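Local atomic coordinates of Fc fragment of IgE receptor II (Bos taurus, PDB entry 6PWS), a protein that binds mannose-type sugars with the help of calcium through its C-type lectin domain and probably serves as a receptor for IgE. Residues A[17-22]-A[129-134]; A[35-40]-A[124-129]. One frame throughout, in Å; residues are numbered along the deposited sequence. Where two conformers were deposited one is given.

Interaction 1 (A[17-22]-A[129-134]); sequences QKKCYY and DRLATC
Lys-19 reaches across to Asp-129 where strand 19-25, near the N-terminus, runs antiparallel to the last strand, 123-131, of the C-type lectin fold. Its CB sits 3.4 Å from Arg-130 O, and CG stays near the same oxygen at 3.8 Å. The chain then bends at chi3 (62°), which turns it along the neighbouring strand. CE comes to 3.2 Å from Asp-129 OD2, and NZ closes a salt bridge to that oxygen at 2.7 Å, from above the carboxylate plane. Glu-52, on helix 50-59, is a second anionic partner for NZ, while Ser-46 N also bonds to OD2. Beside the bridge, the Tyr-21 ring carbon CD2 packs against Asp-129 CB at 4.0 Å; its OH bonds to Glu-52. On the sheet face that carries the Cys-20 and Arg-130 side chains, Cys-20 SG, disulfide-bonded to Cys-9, packs against CA and CB of Ala-132. The backbones are joined by a reciprocal pair of bonds between Cys-20 and Arg-130, the straighter one running from Cys-20 N. Beyond the strand end, Ala-132 N donates to Lys-18 O at 2.9 Å, and one water donates to both Lys-18 O and Ala-132 O, the latter at 2.6 Å.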
loop_
_atom_site.group_PDB
_atom_site.type_symbol
_atom_site.label_atom_id
_atom_site.label_comp_id
_atom_site.label_asym_id
_atom_site.label_seq_id
_atom_site.Cartn_x
_atom_site.Cartn_y
_atom_site.Cartn_z
ATOM N N GLN A 17 12.705 3.845 9.466
ATOM C CA GLN A 17 12.300 5.189 9.882
ATOM C C GLN A 17 10.989 5.231 10.659
ATOM O O GLN A 17 9.980 5.781 10.195
ATOM C CB GLN A 17 12.279 6.144 8.684
ATOM C CG GLN A 17 13.657 6.340 8.079
ATOM C CD GLN A 17 13.709 7.433 7.035
ATOM O OE1 GLN A 17 12.688 8.029 6.677
ATOM N NE2 GLN A 17 14.909 7.708 6.538
ATOM N N LYS A 18 11.019 4.675 11.867
ATOM C CA LYS A 18 9.960 4.762 12.868
ATOM C C LYS A 18 8.801 3.820 12.581
ATOM O O LYS A 18 7.840 3.801 13.365
ATOM C CB LYS A 18 9.396 6.179 13.042
ATOM C CG LYS A 18 10.450 7.240 13.139
ATOM C CD LYS A 18 9.848 8.570 12.786
ATOM C CE LYS A 18 10.674 9.692 13.335
ATOM N NZ LYS A 18 11.940 9.962 12.608
ATOM N N LYS A 19 8.844 3.059 11.493
ATOM C CA LYS A 19 7.752 2.181 11.121
ATOM C C LYS A 19 8.285 0.782 10.848
ATOM O O LYS A 19 9.488 0.563 10.679
ATOM C CB LYS A 19 6.981 2.742 9.910
ATOM C CG LYS A 19 6.169 3.990 10.259
ATOM C CD LYS A 19 5.515 4.649 9.043
ATOM C CE LYS A 19 4.521 3.726 8.350
ATOM N NZ LYS A 19 3.792 4.433 7.256
ATOM N N CYS A 20 7.350 -0.158 10.813
ATOM C CA CYS A 20 7.598 -1.554 10.502
ATOM C C CYS A 20 6.733 -1.934 9.314
ATOM O O CYS A 20 5.578 -1.501 9.227
ATOM C CB CYS A 20 7.200 -2.430 11.687
ATOM S SG CYS A 20 8.092 -2.033 13.206
ATOM N N TYR A 21 7.278 -2.783 8.441
ATOM C CA TYR A 21 6.637 -3.120 7.177
ATOM C C TYR A 21 6.576 -4.626 6.997
ATOM O O TYR A 21 7.529 -5.348 7.322
ATOM C CB TYR A 21 7.384 -2.457 6.004
ATOM C CG TYR A 21 7.436 -0.948 6.128
ATOM C CD1 TYR A 21 8.410 -0.330 6.895
ATOM C CD2 TYR A 21 6.498 -0.144 5.493
ATOM C CE1 TYR A 21 8.451 1.054 7.029
ATOM C CE2 TYR A 21 6.537 1.245 5.610
ATOM C CZ TYR A 21 7.519 1.835 6.377
ATOM O OH TYR A 21 7.617 3.205 6.513
ATOM N N TYR A 22 5.459 -5.083 6.441
ATOM C CA TYR A 22 5.221 -6.496 6.178
ATOM C C TYR A 22 5.020 -6.664 4.681
ATOM O O TYR A 22 4.105 -6.064 4.103
ATOM C CB TYR A 22 3.974 -6.979 6.914
ATOM C CG TYR A 22 3.852 -8.483 6.924
ATOM C CD1 TYR A 22 3.122 -9.168 5.960
ATOM C CD2 TYR A 22 4.495 -9.224 7.897
ATOM C CE1 TYR A 22 3.034 -10.555 5.987
ATOM C CE2 TYR A 22 4.404 -10.594 7.941
ATOM C CZ TYR A 22 3.679 -11.256 6.990
ATOM O OH TYR A 22 3.620 -12.631 7.056
ATOM N N ASP A 129 1.840 -1.828 7.172
ATOM C CA ASP A 129 2.710 -1.112 8.092
ATOM C C ASP A 129 2.114 -1.064 9.494
ATOM O O ASP A 129 0.944 -1.397 9.736
ATOM C CB ASP A 129 3.152 0.277 7.571
ATOM C CG ASP A 129 2.035 1.318 7.498
ATOM O OD1 ASP A 129 1.042 1.200 8.231
ATOM O OD2 ASP A 129 2.196 2.273 6.691
ATOM N N ARG A 130 2.998 -0.683 10.415
ATOM C CA ARG A 130 2.744 -0.458 11.823
ATOM C C ARG A 130 3.775 0.556 12.293
ATOM O O ARG A 130 4.834 0.724 11.679
ATOM C CB ARG A 130 3.017 -1.711 12.661
ATOM C CG ARG A 130 1.900 -2.709 12.726
ATOM C CD ARG A 130 2.345 -3.993 13.431
ATOM N NE ARG A 130 2.900 -3.788 14.772
ATOM C CZ ARG A 130 2.198 -3.793 15.908
ATOM N NH1 ARG A 130 0.883 -3.972 15.895
ATOM N NH2 ARG A 130 2.820 -3.616 17.070
ATOM N N LEU A 131 3.491 1.220 13.405
ATOM C CA LEU A 131 4.517 2.020 14.051
ATOM C C LEU A 131 5.496 1.104 14.778
ATOM O O LEU A 131 5.108 0.087 15.358
ATOM C CB LEU A 131 3.898 2.980 15.061
ATOM C CG LEU A 131 2.835 3.917 14.490
ATOM C CD1 LEU A 131 2.304 4.833 15.586
ATOM C CD2 LEU A 131 3.375 4.720 13.319
ATOM N N ALA A 132 6.773 1.457 14.737
ATOM C CA ALA A 132 7.754 0.701 15.497
ATOM C C ALA A 132 7.545 0.949 16.989
ATOM O O ALA A 132 7.087 2.017 17.408
ATOM C CB ALA A 132 9.161 1.114 15.088
ATOM N N THR A 133 7.861 -0.064 17.789
ATOM C CA THR A 133 7.752 -0.002 19.238
ATOM C C THR A 133 9.152 0.072 19.838
ATOM O O THR A 133 10.163 0.073 19.127
ATOM C CB THR A 133 6.964 -1.205 19.764
ATOM O OG1 THR A 133 7.624 -2.418 19.381
ATOM C CG2 THR A 133 5.548 -1.204 19.204
ATOM N N CYS A 134 9.213 0.128 21.164
ATOM C CA CYS A 134 10.483 0.376 21.836
ATOM C C CYS A 134 11.116 -0.891 22.402
ATOM O O CYS A 134 10.454 -1.905 22.632
ATOM C CB CYS A 134 10.292 1.424 22.934
ATOM S SG CYS A 134 9.456 2.918 22.335
ATOM O OXT CYS A 134 12.326 -0.928 22.629
HETATM O O HOH W 1 7.587 4.311 16.253
#

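Interaction 2 (A[35-40]-A[124-129])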
loop_
_atom_site.group_PDB
_atom_site.type_symbol
_atom_site.label_atom_id
_atom_site.label_comp_id
_atom_site.label_asym_id
_atom_site.label_seq_id
_atom_site.Cartn_x
_atom_site.Cartn_y
_atom_site.Cartn_z
ATOM N N TYR A 35 -7.792 -7.003 5.344
ATOM C CA TYR A 35 -7.996 -7.845 6.516
ATOM C C TYR A 35 -6.794 -8.727 6.808
ATOM O O TYR A 35 -6.558 -9.065 7.970
ATOM C CB TYR A 35 -9.299 -8.636 6.375
ATOM C CG TYR A 35 -10.493 -7.725 6.576
ATOM C CD1 TYR A 35 -10.741 -7.141 7.817
ATOM C CD2 TYR A 35 -11.342 -7.408 5.531
ATOM C CE1 TYR A 35 -11.813 -6.282 8.008
ATOM C CE2 TYR A 35 -12.412 -6.549 5.714
ATOM C CZ TYR A 35 -12.640 -5.985 6.949
ATOM O OH TYR A 35 -13.709 -5.134 7.121
ATOM N N ALA A 36 -6.011 -9.091 5.792
ATOM C CA ALA A 36 -4.786 -9.842 6.050
ATOM C C ALA A 36 -3.814 -9.009 6.874
ATOM O O ALA A 36 -3.176 -9.514 7.804
ATOM C CB ALA A 36 -4.145 -10.279 4.731
ATOM N N CYS A 37 -3.696 -7.716 6.555
ATOM C CA CYS A 37 -2.851 -6.844 7.362
ATOM C C CYS A 37 -3.394 -6.706 8.782
ATOM O O CYS A 37 -2.628 -6.759 9.750
ATOM C CB CYS A 37 -2.705 -5.468 6.716
ATOM S SG CYS A 37 -1.707 -5.455 5.197
ATOM N N GLU A 38 -4.713 -6.539 8.927
ATOM C CA GLU A 38 -5.294 -6.421 10.266
ATOM C C GLU A 38 -5.105 -7.694 11.079
ATOM O O GLU A 38 -4.937 -7.624 12.300
ATOM C CB GLU A 38 -6.774 -6.049 10.182
ATOM C CG GLU A 38 -6.984 -4.633 9.687
ATOM C CD GLU A 38 -8.442 -4.242 9.602
ATOM O OE1 GLU A 38 -9.305 -5.032 10.042
ATOM O OE2 GLU A 38 -8.735 -3.134 9.103
ATOM N N ASN A 39 -5.137 -8.860 10.434
ATOM C CA ASN A 39 -4.903 -10.114 11.147
ATOM C C ASN A 39 -3.508 -10.165 11.747
ATOM O O ASN A 39 -3.288 -10.847 12.758
ATOM C CB ASN A 39 -5.106 -11.274 10.176
ATOM C CG ASN A 39 -4.825 -12.600 10.802
ATOM O OD1 ASN A 39 -5.539 -13.031 11.705
ATOM N ND2 ASN A 39 -3.784 -13.276 10.319
ATOM N N LEU A 40 -2.563 -9.460 11.127
ATOM C CA LEU A 40 -1.194 -9.317 11.601
ATOM C C LEU A 40 -1.010 -8.062 12.444
ATOM O O LEU A 40 0.129 -7.692 12.748
ATOM C CB LEU A 40 -0.223 -9.321 10.417
ATOM C CG LEU A 40 -0.324 -10.548 9.505
ATOM C CD1 LEU A 40 0.514 -10.360 8.251
ATOM C CD2 LEU A 40 0.094 -11.802 10.253
ATOM N N HIS A 124 -0.528 -10.579 -6.189
ATOM C CA HIS A 124 0.303 -11.538 -5.471
ATOM C C HIS A 124 1.080 -10.925 -4.327
ATOM O O HIS A 124 1.707 -11.660 -3.556
ATOM C CB HIS A 124 1.301 -12.183 -6.437
ATOM C CG HIS A 124 0.633 -12.900 -7.545
ATOM N ND1 HIS A 124 0.107 -14.163 -7.392
ATOM C CD2 HIS A 124 0.315 -12.502 -8.797
ATOM C CE1 HIS A 124 -0.473 -14.529 -8.521
ATOM N NE2 HIS A 124 -0.364 -13.538 -9.388
ATOM N N GLY A 125 1.076 -9.599 -4.220
ATOM C CA GLY A 125 1.743 -8.920 -3.138
ATOM C C GLY A 125 0.836 -7.889 -2.497
ATOM O O GLY A 125 -0.128 -7.403 -3.090
ATOM N N TRP A 126 1.194 -7.541 -1.268
ATOM C CA TRP A 126 0.455 -6.544 -0.498
ATOM C C TRP A 126 1.396 -6.131 0.624
ATOM O O TRP A 126 2.192 -6.957 1.084
ATOM C CB TRP A 126 -0.916 -7.087 -0.005
ATOM C CG TRP A 126 -0.910 -8.573 0.339
ATOM C CD1 TRP A 126 -1.045 -9.624 -0.541
ATOM C CD2 TRP A 126 -0.717 -9.161 1.633
ATOM N NE1 TRP A 126 -0.921 -10.815 0.127
ATOM C CE2 TRP A 126 -0.736 -10.557 1.461
ATOM C CE3 TRP A 126 -0.543 -8.639 2.924
ATOM C CZ2 TRP A 126 -0.575 -11.435 2.521
ATOM C CZ3 TRP A 126 -0.385 -9.515 3.974
ATOM C CH2 TRP A 126 -0.407 -10.896 3.769
ATOM N N VAL A 127 1.373 -4.858 1.008
ATOM C CA VAL A 127 2.321 -4.345 1.991
ATOM C C VAL A 127 1.542 -3.739 3.147
ATOM O O VAL A 127 0.643 -2.925 2.924
ATOM C CB VAL A 127 3.276 -3.301 1.376
ATOM C CG1 VAL A 127 4.286 -2.840 2.407
ATOM C CG2 VAL A 127 3.970 -3.862 0.130
ATOM N N CYS A 128 1.902 -4.129 4.373
ATOM C CA CYS A 128 1.318 -3.582 5.584
ATOM C C CYS A 128 2.339 -2.719 6.314
ATOM O O CYS A 128 3.555 -2.908 6.169
ATOM C CB CYS A 128 0.892 -4.680 6.573
ATOM S SG CYS A 128 0.105 -6.148 5.873
ATOM N N ASP A 129 1.840 -1.828 7.172
ATOM C CA ASP A 129 2.710 -1.112 8.092
ATOM C C ASP A 129 2.114 -1.064 9.494
ATOM O O ASP A 129 0.944 -1.397 9.736
ATOM C CB ASP A 129 3.152 0.277 7.571
ATOM C CG ASP A 129 2.035 1.318 7.498
ATOM O OD1 ASP A 129 1.042 1.200 8.231
ATOM O OD2 ASP A 129 2.196 2.273 6.691
#
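Cys-37 and Cys-128 are joined by a disulfide, SG to SG at 2.1 Å, which ties helix 30-39 to strand 123-131. Its chi3 of -82° is close to a right angle and gives the bridge a left-handed twist. The two CA atoms stand 5.6 Å apart. This is the tight, buried part of the contact, and Trp-126 packs beside it. Chi1 of Trp-126 is 34°, off the usual staggered value, with CG between the backbone N and the carbonyl carbon; this lays the indole alongside the bridge, with its edge to Cys-128 SG, which lies in the ring plane. Cys-37 SG meets the same ring obliquely, 4.1 Å from CE3. One face of the indole takes the methyl of Ala-36: its CB makes a CH-pi contact 4.1 Å from the centroid of the six-membered ring, displaced toward the rim carbons CZ3 and CH2. NE1 points its bond to Gly-26 O, so the polar corner is satisfied outside this interface.

Packing is looser toward the C-terminal end of the helix. There Leu-40 comes to the indole edge with CD1 still 4.5 Å from Trp-126 CZ3, and it is partly exposed to solvent. On the outer side of the helix, Glu-38 starts away from the strand and pairs with Arg-34. No hydrogen bond crosses between the segments: sulfur and apolar carbon do all the joining. A disulfide from the first helix to the last strand is a hallmark of the C-type lectin fold.

How the interactions relate
Strand 123-131 is common ground: interaction 1 uses its C-terminal end and interaction 2 the part just before, with Asp-129 belonging to both segments. Centres of the two contacts lie about 14 Å apart, and Tyr-22 spans the gap. Its N probably bonds to Cys-128 O at 2.9 Å, extending the ladder between strands 19-25 and 123-131, while its ring carbon CE1 packs 3.4 Å from Leu-40 CD1. One strand is thus held by a neighbouring strand and, through a disulfide, by the helix. Neither contact supplies a ligand to either calcium ion; the mannoside sits on the one bound by Glu-95, Asn-97, Glu-103, Asn-115 and Asp-116. Both contacts belong to the domain's framework.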